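Local coordinates for protein TetR transcriptional regulator (Chloroflexus aurantiacus, PDB 3QBM) that probably binds DNA as a dimeric TetR-family regulator of transcription, and carries bound magnesium, at residues Arg11-Ala16 against Glu52-Ala57; Leu19-Gly24 against Pro98-Gly103; Ala57-Ala62 against Glu122-Val127; Arg67-Val72 against Phe91-Glu96; Cys104-Thr109 against Thr164-Val169. One frame throughout, in Å; residues are numbered along the deposited sequence.

The five contacts follow the all-helical TetR fold from the DNA-binding domain into the C-terminal domain. Contacts 1, 3 and 4 all use helix 51-74. Contacts 1 and 3 share Ala57, and the centres of contacts 1 and 4 are about 22 Å apart. Contact 2 brings helix 2-23 against the loop before helix 105-113. Asn108 ties contact 2 to contact 5: its ND2 lies 3.0 Å from Asn21 OD1. Phe91 of contact 4 packs on Met165 and Glu166 of contact 5. Bound magnesium lies about 6 Å from Gly102 and about 8 Å from the Leu107 side chain, nearest atoms. Contacts 2, 3 and 5 also touch the second subunit.

Contact 1 of 5, residues Arg11-Ala16 against Glu52-Ala57; sequences RVVAQA and EQLALA
Leu54 of helix 51-74 reaches across to Val12, Val13 and Ala16 of helix 2-23, in the core of the TetR-type DNA-binding domain. This domain carries the predicted helix-turn-helix at residues 29-48. The two short helical segments run almost at right angles, with a signed crossing angle of -82°. Their axes come within 9.1 Å. Leu54 holds CG anti to its backbone N (chi1 169°). This swings one methyl branch, CD1, toward helix 2-23. CD1 lies 3.8 Å from Ala16 CB, one turn along from Val12. It also meets Val12 CG1 at 4.1 Å, and the two side chains cross at about a right angle. Val13 CG2 is a third, looser neighbour of the same methyl, 4.2 Å from Leu54 CD1. One leucine branch thus bears on three residues of the facing helix. Ile33 of helix 30-37 also touches Leu54, and Leu39 touches Val12. The contact therefore joins the first helix of the domain to the helix that leads out of it, beside the helix-turn-helix. No hydrogen bond crosses it, and the touching surfaces are apolar apart from one carbonyl. Val13 splits its two methyls over Ala57. CG2, which stands beside the Val13 backbone N, rests 3.6 Å from Ala57 CB. CG1 points to the backbone instead and lies 3.3 Å from Ala57 O.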
# COMPACT_ATOMS: atom_id res chain seq x y z
N ARG A 11 0.32 17.19 22.32
CA ARG A 11 0.16 18.11 21.19
C ARG A 11 1.26 17.94 20.15
O ARG A 11 0.99 17.93 18.95
CB ARG A 11 0.18 19.56 21.66
CG ARG A 11 -0.97 20.02 22.55
CD ARG A 11 -0.67 21.44 23.08
NE ARG A 11 -1.88 22.21 23.41
CZ ARG A 11 -2.49 22.22 24.60
NH1 ARG A 11 -2.02 21.51 25.63
NH2 ARG A 11 -3.59 22.95 24.75
N VAL A 12 2.50 17.83 20.58
CA VAL A 12 3.58 17.68 19.62
C VAL A 12 3.43 16.37 18.85
O VAL A 12 3.50 16.37 17.64
CB VAL A 12 4.97 17.76 20.28
CG1 VAL A 12 6.06 17.54 19.25
CG2 VAL A 12 5.14 19.13 20.95
N VAL A 13 3.20 15.27 19.57
CA VAL A 13 3.07 13.96 18.95
C VAL A 13 1.94 13.97 17.93
O VAL A 13 2.09 13.44 16.83
CB VAL A 13 2.84 12.84 20.00
CG1 VAL A 13 2.30 11.62 19.36
CG2 VAL A 13 4.13 12.51 20.75
N ALA A 14 0.81 14.60 18.27
CA ALA A 14 -0.35 14.67 17.36
C ALA A 14 -0.00 15.45 16.08
O ALA A 14 -0.32 15.04 14.97
CB ALA A 14 -1.58 15.27 18.05
N GLN A 15 0.67 16.58 16.24
CA GLN A 15 1.07 17.36 15.06
C GLN A 15 2.16 16.66 14.22
O GLN A 15 2.15 16.73 12.98
CB GLN A 15 1.57 18.73 15.48
CG GLN A 15 0.52 19.58 16.22
CD GLN A 15 -0.68 19.92 15.36
OE1 GLN A 15 -0.57 20.07 14.14
NE2 GLN A 15 -1.84 20.03 16.00
N ALA A 16 3.11 16.02 14.90
CA ALA A 16 4.18 15.29 14.18
C ALA A 16 3.53 14.19 13.34
O ALA A 16 3.86 14.03 12.16
CB ALA A 16 5.16 14.68 15.14
N GLU A 52 13.90 10.57 16.15
CA GLU A 52 13.56 9.14 16.09
C GLU A 52 12.54 8.77 17.17
O GLU A 52 11.53 8.13 16.88
CB GLU A 52 14.81 8.26 16.20
CG GLU A 52 15.76 8.28 14.95
CD GLU A 52 16.46 9.63 14.68
OE1 GLU A 52 16.77 10.39 15.62
OE2 GLU A 52 16.70 9.93 13.48
N GLN A 53 12.78 9.19 18.41
CA GLN A 53 11.88 8.89 19.51
C GLN A 53 10.55 9.57 19.25
O GLN A 53 9.48 8.96 19.45
CB GLN A 53 12.47 9.33 20.86
CG GLN A 53 11.71 8.84 22.09
CD GLN A 53 12.21 9.50 23.37
OE1 GLN A 53 12.06 10.71 23.55
NE2 GLN A 53 12.80 8.72 24.27
N LEU A 54 10.60 10.81 18.73
CA LEU A 54 9.36 11.54 18.40
C LEU A 54 8.58 10.78 17.33
O LEU A 54 7.37 10.56 17.48
CB LEU A 54 9.66 12.98 17.94
CG LEU A 54 8.52 13.80 17.30
CD1 LEU A 54 7.23 13.79 18.15
CD2 LEU A 54 8.94 15.22 17.05
N ALA A 55 9.27 10.32 16.29
CA ALA A 55 8.63 9.54 15.24
C ALA A 55 7.89 8.31 15.80
O ALA A 55 6.77 7.99 15.39
CB ALA A 55 9.69 9.12 14.21
N LEU A 56 8.53 7.61 16.73
CA LEU A 56 7.93 6.43 17.38
C LEU A 56 6.71 6.80 18.19
O LEU A 56 5.69 6.10 18.15
CB LEU A 56 8.93 5.70 18.27
CG LEU A 56 10.12 5.01 17.59
CD1 LEU A 56 11.13 4.50 18.63
CD2 LEU A 56 9.66 3.89 16.60
N ALA A 57 6.80 7.90 18.92
CA ALA A 57 5.66 8.34 19.71
C ALA A 57 4.51 8.78 18.79
O ALA A 57 3.35 8.46 19.06
CB ALA A 57 6.06 9.45 20.64

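Contact 2 of 5, residues Leu19-Gly24 against Pro98-Gly103; sequences LFNVSG and PPLVGG
The backbone of Leu100-Gly103 makes a type II beta turn that lies against the end of helix 2-23, with the CA atoms of Val22 and Gly102 4.8 Å apart. Here the DNA-binding domain of the TetR fold meets a loop of the C-terminal domain. Gly102, the third residue of the turn, has the positive phi (99°) usual there. Asn21 points its side chain into the turn, with CG anti to the backbone N (chi1 -156°). Its ND2 gives both hydrogens to backbone carbonyls. One bond goes to Val101 O at 2.8 Å, the other to Gly103 O at 3.0 Å. Both acceptors lie close to the plane of the amide. The nitrogen, however, stands above each carbonyl plane, off the lone pairs. Asn21 OD1 accepts from Asn108 ND2 of helix 105-113, which also bonds Gly102 O. The two amides together therefore fix the turn, and the rotation of Asn21 is set from both ends. Leu100 CD1 comes obliquely against the Asn21 side chain, 3.3 Å from its CB. Asp115 of the second subunit packs on Val22, and a magnesium ion is bound about 6 Å from Gly102. Next to Asn21, Val22 lays CG2 on the turn, 3.8 Å from Gly102 CA and 4.2 Å from Val101 CG1.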
# COMPACT_ATOMS: atom_id res chain seq x y z
N LEU A 19 2.05 15.43 10.07
CA LEU A 19 3.05 15.77 9.08
C LEU A 19 3.72 14.51 8.50
O LEU A 19 3.98 14.43 7.30
CB LEU A 19 4.14 16.68 9.68
CG LEU A 19 3.69 18.11 10.01
CD1 LEU A 19 4.69 18.83 10.94
CD2 LEU A 19 3.52 18.91 8.72
N PHE A 20 4.06 13.56 9.37
CA PHE A 20 4.76 12.35 8.93
C PHE A 20 3.84 11.53 7.99
O PHE A 20 4.31 10.85 7.09
CB PHE A 20 5.13 11.43 10.09
CG PHE A 20 6.19 11.95 11.01
CD1 PHE A 20 7.36 12.49 10.53
CD2 PHE A 20 6.06 11.78 12.39
CE1 PHE A 20 8.35 12.91 11.39
CE2 PHE A 20 7.05 12.20 13.24
CZ PHE A 20 8.18 12.76 12.75
N ASN A 21 2.55 11.59 8.24
CA ASN A 21 1.60 10.82 7.44
C ASN A 21 1.55 11.24 5.97
O ASN A 21 1.27 10.41 5.07
CB ASN A 21 0.20 10.88 8.04
CG ASN A 21 -0.64 9.71 7.63
OD1 ASN A 21 -0.13 8.60 7.55
ND2 ASN A 21 -1.94 9.94 7.38
N VAL A 22 1.84 12.51 5.74
CA VAL A 22 1.87 13.10 4.41
C VAL A 22 3.23 13.04 3.74
O VAL A 22 3.35 12.55 2.61
CB VAL A 22 1.38 14.57 4.48
CG1 VAL A 22 1.68 15.31 3.17
CG2 VAL A 22 -0.07 14.61 4.86
N SER A 23 4.26 13.55 4.43
CA SER A 23 5.57 13.73 3.84
C SER A 23 6.57 12.67 4.25
O SER A 23 7.72 12.69 3.80
CB SER A 23 6.11 15.13 4.21
OG SER A 23 5.25 16.11 3.68
N GLY A 24 6.14 11.74 5.09
CA GLY A 24 6.98 10.68 5.55
C GLY A 24 7.86 11.12 6.71
O GLY A 24 7.90 12.30 7.09
N PRO A 98 -9.96 9.97 6.21
CA PRO A 98 -8.93 9.05 6.65
C PRO A 98 -8.70 9.20 8.16
O PRO A 98 -9.22 10.16 8.75
CB PRO A 98 -7.70 9.47 5.81
CG PRO A 98 -7.95 10.92 5.50
CD PRO A 98 -9.42 11.07 5.39
N PRO A 99 -8.00 8.25 8.80
CA PRO A 99 -7.81 8.29 10.25
C PRO A 99 -7.12 9.56 10.68
O PRO A 99 -7.44 10.13 11.73
CB PRO A 99 -6.96 7.05 10.54
CG PRO A 99 -7.21 6.19 9.43
CD PRO A 99 -7.29 7.08 8.24
N LEU A 100 -6.17 10.00 9.87
CA LEU A 100 -5.68 11.37 9.96
C LEU A 100 -5.28 11.90 8.57
O LEU A 100 -5.28 11.14 7.59
CB LEU A 100 -4.60 11.47 11.01
CG LEU A 100 -3.27 10.80 10.85
CD1 LEU A 100 -2.49 11.57 9.82
CD2 LEU A 100 -2.49 10.82 12.19
N VAL A 101 -4.98 13.18 8.49
CA VAL A 101 -4.68 13.82 7.21
C VAL A 101 -3.58 13.05 6.47
O VAL A 101 -2.60 12.69 7.05
CB VAL A 101 -4.21 15.25 7.41
CG1 VAL A 101 -2.78 15.25 7.97
CG2 VAL A 101 -4.33 16.05 6.10
N GLY A 102 -3.79 12.74 5.21
CA GLY A 102 -2.81 11.99 4.42
C GLY A 102 -3.03 10.50 4.26
O GLY A 102 -2.23 9.84 3.64
N GLY A 103 -4.13 9.95 4.77
CA GLY A 103 -4.48 8.56 4.54
C GLY A 103 -4.28 7.62 5.71
O GLY A 103 -4.25 8.07 6.87

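Contact 3 of 5, residues Ala57-Ala62 against Glu122-Val127; sequences AAFDYA and ERVRAV
Asp60 keeps CG anti to its carbonyl carbon (chi1 -71°), and Arg123 runs extended from CG to NE. These torsions bring the carboxylate and the guanidinium together between the helices. Arg123 grips the acid side-on with two nitrogens, one to each oxygen. Its NH2 donates in a nearly straight bond of 2.6 Å to Asp60 OD2, which meets it with its syn lone pair. Its NE donates to Asp60 OD1, also at 2.6 Å. The second bond is more bent (151°), and the nitrogen stands somewhat out of the carboxylate plane. The two flat groups are nearly coplanar, 18° apart. Beside this salt bridge lies Phe59, whose CG is anti to the backbone N. Its ring slides past the arginine stem, and CE2 comes 3.6 Å from Arg123 CB. At the end of the ring, Phe59 CZ rests 3.8 Å from Val124 CG2, and Val127 CG2 lies farther along. The segments of helices 51-74 and 118-144 run nearly parallel, with axes 10.8 Å apart. The contact joins the helix that leaves the DNA-binding domain to a long helix of the C-terminal domain. Ile106 and Thr109 of helix 105-113 also touch the ring. Ile174 of the second subunit packs on Val124. The paired charges sit at the margin of a hydrophobic seam. The two-bond grip probably keeps both groups ionised and limits how Arg123 can turn.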
# COMPACT_ATOMS: atom_id res chain seq x y z
N ALA A 57 6.80 7.90 18.92
CA ALA A 57 5.66 8.34 19.71
C ALA A 57 4.51 8.78 18.79
O ALA A 57 3.35 8.46 19.06
CB ALA A 57 6.06 9.45 20.64
N ALA A 58 4.86 9.47 17.70
CA ALA A 58 3.90 9.91 16.67
C ALA A 58 3.20 8.73 16.02
O ALA A 58 2.00 8.81 15.74
CB ALA A 58 4.58 10.78 15.59
N PHE A 59 3.92 7.63 15.74
CA PHE A 59 3.25 6.44 15.23
C PHE A 59 2.30 5.82 16.28
O PHE A 59 1.15 5.47 15.97
CB PHE A 59 4.19 5.35 14.77
CG PHE A 59 3.47 4.16 14.19
CD1 PHE A 59 3.08 4.18 12.87
CD2 PHE A 59 3.10 3.08 14.99
CE1 PHE A 59 2.34 3.12 12.35
CE2 PHE A 59 2.38 2.02 14.47
CZ PHE A 59 2.02 2.03 13.17
N ASP A 60 2.79 5.65 17.51
CA ASP A 60 1.96 5.07 18.59
C ASP A 60 0.65 5.84 18.70
O ASP A 60 -0.41 5.25 18.96
CB ASP A 60 2.72 5.08 19.92
CG ASP A 60 3.83 4.08 19.94
OD1 ASP A 60 3.91 3.20 19.05
OD2 ASP A 60 4.69 4.19 20.83
N TYR A 61 0.71 7.13 18.43
CA TYR A 61 -0.45 8.00 18.47
C TYR A 61 -1.39 7.74 17.30
O TYR A 61 -2.62 7.73 17.47
CB TYR A 61 0.00 9.45 18.44
CG TYR A 61 -1.08 10.41 18.11
CD1 TYR A 61 -1.91 10.93 19.11
CD2 TYR A 61 -1.28 10.84 16.82
CE1 TYR A 61 -2.92 11.83 18.81
CE2 TYR A 61 -2.29 11.74 16.50
CZ TYR A 61 -3.10 12.23 17.51
OH TYR A 61 -4.10 13.12 17.21
N ALA A 62 -0.80 7.62 16.12
CA ALA A 62 -1.53 7.26 14.91
C ALA A 62 -2.17 5.87 15.10
O ALA A 62 -3.33 5.70 14.77
CB ALA A 62 -0.61 7.29 13.70
N GLU A 122 8.11 -3.08 13.24
CA GLU A 122 7.57 -3.92 14.29
C GLU A 122 6.27 -3.35 14.82
O GLU A 122 5.35 -4.09 15.16
CB GLU A 122 8.58 -4.06 15.44
CG GLU A 122 8.11 -5.08 16.46
CD GLU A 122 9.16 -5.38 17.53
OE1 GLU A 122 9.93 -4.47 17.89
OE2 GLU A 122 9.18 -6.53 18.02
N ARG A 123 6.20 -2.03 14.91
CA ARG A 123 4.98 -1.35 15.34
C ARG A 123 3.83 -1.50 14.32
O ARG A 123 2.68 -1.71 14.71
CB ARG A 123 5.28 0.12 15.61
CG ARG A 123 5.80 0.37 17.02
CD ARG A 123 6.38 1.76 17.09
NE ARG A 123 6.25 2.35 18.42
CZ ARG A 123 7.08 2.17 19.44
NH1 ARG A 123 8.14 1.39 19.36
NH2 ARG A 123 6.83 2.81 20.58
N VAL A 124 4.17 -1.38 13.04
CA VAL A 124 3.19 -1.59 11.98
C VAL A 124 2.72 -3.02 12.07
O VAL A 124 1.50 -3.25 12.07
CB VAL A 124 3.75 -1.22 10.57
CG1 VAL A 124 2.76 -1.59 9.41
CG2 VAL A 124 4.04 0.28 10.49
N ARG A 125 3.64 -3.98 12.20
CA ARG A 125 3.27 -5.39 12.30
C ARG A 125 2.35 -5.66 13.47
O ARG A 125 1.39 -6.41 13.35
CB ARG A 125 4.51 -6.30 12.32
CG ARG A 125 4.24 -7.77 12.53
CD ARG A 125 5.54 -8.54 12.34
NE ARG A 125 5.33 -9.98 12.22
CZ ARG A 125 6.26 -10.85 11.86
NH1 ARG A 125 7.49 -10.47 11.55
NH2 ARG A 125 5.95 -12.14 11.78
N ALA A 126 2.62 -5.02 14.61
CA ALA A 126 1.77 -5.15 15.79
C ALA A 126 0.32 -4.68 15.49
O ALA A 126 -0.65 -5.34 15.91
CB ALA A 126 2.38 -4.38 16.96
N VAL A 127 0.16 -3.59 14.75
CA VAL A 127 -1.20 -3.15 14.38
C VAL A 127 -1.89 -4.15 13.47
O VAL A 127 -3.06 -4.50 13.72
CB VAL A 127 -1.28 -1.73 13.79
CG1 VAL A 127 -2.73 -1.44 13.26
CG2 VAL A 127 -0.83 -0.70 14.86

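Contact 4 of 5, residues Arg67-Val72 against Phe91-Glu96; sequences RERFAV and FRSYAE
Phe70 turns the edge of its ring to a face of Phe91, in an offset edge-to-face pair with centroids 5.4 Å apart. The planes stand at 63°. The leading atom is Phe70 CZ, 3.6 Å from Phe91 CE2. Tyr94 serves two neighbours. Its OH lies 3.6 Å from Phe70 CE2, while its CE1 sits over the centre of one face of the Arg69 guanidinium. The ring stands steeply to that face, with planes 70° apart, so the tyrosine offers its edge to the cation. Over one face of the Tyr94 ring lies Phe91 CA, above its centre. Arg69 bends at chi2 (86°), which carries the guanidinium across to Ser93 and Tyr94. Ser93 OG lies at the edge of this group, somewhat tilted from its plane, and accepts from Arg69 NH2 at 2.8 Å. The bond is bent, and Ser93 OG also bonds Val90 O. Arg69 NH2 gives a further bond to Arg97 O. A water accepts a hydrogen bond from Arg69 NE at 2.8 Å and makes a weak bond to Ser93 OG. The aromatic part belongs to the core of the C-terminal domain. Phe87 stacks on Phe70, and Trp131 meets both Phe70 and Phe91. Helix 51-74 is thus joined to helix 80-92 by a buried ring cluster with a cationic border. Arg69 is paired here with neutral oxygens of hydroxyl, water and backbone. These dipoles probably stabilise its charge, and the bonds hold the guanidinium against the tyrosine edge.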
# COMPACT_ATOMS: atom_id res chain seq x y z
N ARG A 67 -7.09 2.62 16.11
CA ARG A 67 -7.70 1.67 17.05
C ARG A 67 -9.06 2.18 17.54
O ARG A 67 -10.01 1.41 17.55
CB ARG A 67 -6.76 1.43 18.24
CG ARG A 67 -7.14 0.34 19.21
CD ARG A 67 -6.06 0.10 20.26
NE ARG A 67 -4.80 -0.32 19.62
CZ ARG A 67 -3.64 0.35 19.61
NH1 ARG A 67 -3.49 1.50 20.26
NH2 ARG A 67 -2.60 -0.15 18.96
N GLU A 68 -9.14 3.46 17.94
CA GLU A 68 -10.41 4.10 18.40
C GLU A 68 -11.50 4.05 17.32
O GLU A 68 -12.68 3.81 17.58
CB GLU A 68 -10.17 5.58 18.80
CG GLU A 68 -9.37 5.80 20.10
CD GLU A 68 -8.93 7.28 20.37
OE1 GLU A 68 -9.06 8.18 19.50
OE2 GLU A 68 -8.42 7.51 21.49
N ARG A 69 -11.08 4.35 16.10
CA ARG A 69 -11.92 4.38 14.92
C ARG A 69 -12.51 2.97 14.61
O ARG A 69 -13.72 2.81 14.32
CB ARG A 69 -11.04 4.93 13.80
CG ARG A 69 -11.65 5.20 12.47
CD ARG A 69 -12.27 6.57 12.33
NE ARG A 69 -12.92 6.61 11.02
CZ ARG A 69 -12.51 7.35 10.00
NH1 ARG A 69 -11.51 8.21 10.16
NH2 ARG A 69 -13.17 7.29 8.84
N PHE A 70 -11.68 1.92 14.69
CA PHE A 70 -12.22 0.56 14.56
C PHE A 70 -13.10 0.18 15.73
O PHE A 70 -14.12 -0.46 15.57
CB PHE A 70 -11.11 -0.47 14.38
CG PHE A 70 -10.60 -0.51 12.97
CD1 PHE A 70 -11.32 -1.16 11.98
CD2 PHE A 70 -9.45 0.16 12.62
CE1 PHE A 70 -10.89 -1.18 10.70
CE2 PHE A 70 -9.01 0.14 11.31
CZ PHE A 70 -9.73 -0.51 10.35
N ALA A 71 -12.72 0.60 16.91
CA ALA A 71 -13.49 0.31 18.10
C ALA A 71 -14.95 0.80 18.00
O ALA A 71 -15.85 0.06 18.35
CB ALA A 71 -12.80 0.92 19.33
N VAL A 72 -15.16 2.02 17.52
CA VAL A 72 -16.47 2.63 17.40
C VAL A 72 -17.20 1.95 16.22
O VAL A 72 -18.37 1.55 16.33
CB VAL A 72 -16.36 4.17 17.20
CG1 VAL A 72 -17.73 4.81 16.90
CG2 VAL A 72 -15.71 4.83 18.44
N PHE A 91 -12.72 0.95 6.65
CA PHE A 91 -11.81 1.27 5.55
C PHE A 91 -12.50 2.06 4.43
O PHE A 91 -11.94 3.04 3.92
CB PHE A 91 -11.20 -0.01 4.99
CG PHE A 91 -10.03 -0.50 5.76
CD1 PHE A 91 -8.81 0.15 5.66
CD2 PHE A 91 -10.10 -1.62 6.56
CE1 PHE A 91 -7.71 -0.31 6.32
CE2 PHE A 91 -8.98 -2.09 7.20
CZ PHE A 91 -7.81 -1.43 7.10
N ARG A 92 -13.70 1.65 4.07
CA ARG A 92 -14.46 2.36 3.07
C ARG A 92 -14.65 3.84 3.43
O ARG A 92 -14.53 4.73 2.55
CB ARG A 92 -15.82 1.69 2.82
CG ARG A 92 -16.57 2.37 1.72
CD ARG A 92 -17.78 1.62 1.25
NE ARG A 92 -18.78 1.49 2.28
CZ ARG A 92 -20.05 1.12 2.07
NH1 ARG A 92 -20.54 0.92 0.85
NH2 ARG A 92 -20.87 1.03 3.10
N SER A 93 -14.87 4.10 4.72
CA SER A 93 -15.09 5.49 5.19
C SER A 93 -13.86 6.39 5.07
O SER A 93 -13.98 7.63 5.19
CB SER A 93 -15.62 5.50 6.62
OG SER A 93 -14.57 5.27 7.55
N TYR A 94 -12.68 5.78 4.88
CA TYR A 94 -11.45 6.54 4.62
C TYR A 94 -11.51 7.38 3.34
O TYR A 94 -10.71 8.31 3.24
CB TYR A 94 -10.21 5.64 4.55
CG TYR A 94 -9.79 5.01 5.85
CD1 TYR A 94 -10.56 5.12 7.00
CD2 TYR A 94 -8.65 4.23 5.91
CE1 TYR A 94 -10.17 4.51 8.17
CE2 TYR A 94 -8.24 3.65 7.09
CZ TYR A 94 -9.01 3.79 8.21
OH TYR A 94 -8.61 3.18 9.38
N ALA A 95 -12.41 7.05 2.41
CA ALA A 95 -12.55 7.77 1.14
C ALA A 95 -12.70 9.27 1.33
O ALA A 95 -12.09 10.04 0.61
CB ALA A 95 -13.73 7.25 0.33
N GLU A 96 -13.53 9.66 2.30
CA GLU A 96 -13.74 11.08 2.60
C GLU A 96 -13.12 11.53 3.93
O GLU A 96 -12.96 12.73 4.15
CB GLU A 96 -15.25 11.36 2.60
CG GLU A 96 -15.92 11.31 1.22
O HOH W 1 -15.07 4.87 10.84

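Contact 5 of 5, residues Cys104-Thr109 against Thr164-Val169; sequences CPILNT and TMEGAV
Cys104 SG accepts from Leu107 N at 3.5 Å, in a nearly straight bond (176°), and lies against the carboxylate of Glu166. Cys104 is the N-cap of helix 105-113. Its SG is anti to the backbone N, which turns the sulfur back over the first turn. Glu166 OE2 is 3.2 Å from this sulfur. Glu166 reaches it by bending at chi2 (-74°), which folds the acid toward the start of helix 105-113. The other oxygen, OE1, rests 3.6 Å from Leu107 CB. Leu107 points at helix 154-175, with CD2 3.5 Å from Glu166 O. The same methyl meets Val169 CG1 at 3.9 Å, and the two side chains slide past each other in opposite directions. Val169 CG1 also touches Cys104 CB. The helical segments cross at -78°, inside the C-terminal domain of the TetR fold. Phe91 and Trp131 of the same chain also touch Glu166. Met170 of the second subunit packs on both Glu166 and Leu107, so the contact borders the dimer interface. Ile111, a magnesium ligand, follows one turn after Leu107. Both carboxylate oxygens are buried, and neither has a clear hydrogen-bond partner. Such an environment would tend to raise the pKa of Glu166 and may keep it protonated. The nearby amino end of helix 105-113 would work the other way, easing a negative charge.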
# COMPACT_ATOMS: atom_id res chain seq x y z
N CYS A 104 -4.21 6.32 5.44
CA CYS A 104 -3.97 5.33 6.50
C CYS A 104 -2.52 5.36 6.97
O CYS A 104 -1.62 5.10 6.17
CB CYS A 104 -4.32 3.89 6.04
SG CYS A 104 -3.99 2.67 7.27
N PRO A 105 -2.29 5.64 8.26
CA PRO A 105 -0.89 5.69 8.73
C PRO A 105 -0.22 4.34 8.84
O PRO A 105 1.03 4.25 8.85
CB PRO A 105 -1.01 6.34 10.11
CG PRO A 105 -2.36 5.90 10.58
CD PRO A 105 -3.24 5.91 9.36
N ILE A 106 -1.02 3.27 8.88
CA ILE A 106 -0.49 1.91 8.90
C ILE A 106 0.11 1.60 7.52
O ILE A 106 1.29 1.18 7.41
CB ILE A 106 -1.59 0.90 9.32
CG1 ILE A 106 -2.32 1.35 10.59
CG2 ILE A 106 -0.98 -0.52 9.57
CD1 ILE A 106 -1.42 1.63 11.77
N LEU A 107 -0.70 1.81 6.47
CA LEU A 107 -0.25 1.68 5.09
C LEU A 107 0.93 2.61 4.81
O LEU A 107 1.96 2.18 4.27
CB LEU A 107 -1.41 1.98 4.12
CG LEU A 107 -1.16 2.10 2.62
CD1 LEU A 107 -0.61 0.79 2.05
CD2 LEU A 107 -2.42 2.58 1.84
N ASN A 108 0.78 3.88 5.12
CA ASN A 108 1.82 4.83 4.81
C ASN A 108 3.16 4.50 5.52
O ASN A 108 4.24 4.60 4.91
CB ASN A 108 1.37 6.25 5.16
CG ASN A 108 0.25 6.76 4.27
OD1 ASN A 108 -0.11 6.17 3.24
ND2 ASN A 108 -0.35 7.88 4.70
N THR A 109 3.11 4.12 6.80
CA THR A 109 4.30 3.80 7.56
C THR A 109 4.87 2.46 7.11
O THR A 109 6.09 2.30 7.11
CB THR A 109 4.05 3.79 9.08
OG1 THR A 109 3.51 5.07 9.50
CG2 THR A 109 5.33 3.45 9.87
N THR A 164 -6.88 -6.34 0.70
CA THR A 164 -7.83 -5.71 -0.22
C THR A 164 -8.15 -4.29 0.12
O THR A 164 -8.13 -3.39 -0.77
CB THR A 164 -9.12 -6.53 -0.29
OG1 THR A 164 -8.78 -7.88 -0.66
CG2 THR A 164 -10.10 -5.94 -1.34
N MSE A 165 -8.49 -4.07 1.39
CA MSE A 165 -8.94 -2.76 1.84
C MSE A 165 -7.78 -1.76 1.83
O MSE A 165 -7.95 -0.63 1.36
CB MSE A 165 -9.64 -2.83 3.20
CG MSE A 165 -10.96 -3.61 3.21
SE MSE A 165 -12.19 -3.38 1.69
CE MSE A 165 -12.71 -1.52 1.97
N GLU A 166 -6.58 -2.16 2.26
CA GLU A 166 -5.45 -1.26 2.25
C GLU A 166 -5.02 -0.92 0.83
O GLU A 166 -4.70 0.24 0.56
CB GLU A 166 -4.26 -1.81 3.04
CG GLU A 166 -4.43 -1.79 4.53
CD GLU A 166 -4.32 -0.42 5.15
OE1 GLU A 166 -4.67 0.60 4.51
OE2 GLU A 166 -3.86 -0.37 6.29
N GLY A 167 -5.01 -1.92 -0.08
CA GLY A 167 -4.75 -1.66 -1.51
C GLY A 167 -5.76 -0.68 -2.14
O GLY A 167 -5.43 0.22 -2.92
N ALA A 168 -7.01 -0.81 -1.73
CA ALA A 168 -8.04 0.10 -2.19
C ALA A 168 -7.86 1.52 -1.63
O ALA A 168 -8.11 2.49 -2.34
CB ALA A 168 -9.38 -0.46 -1.88
N VAL A 169 -7.42 1.64 -0.38
CA VAL A 169 -7.05 2.95 0.22
C VAL A 169 -5.96 3.62 -0.64
O VAL A 169 -6.09 4.80 -1.02
CB VAL A 169 -6.57 2.83 1.66
CG1 VAL A 169 -5.96 4.17 2.13
CG2 VAL A 169 -7.72 2.45 2.57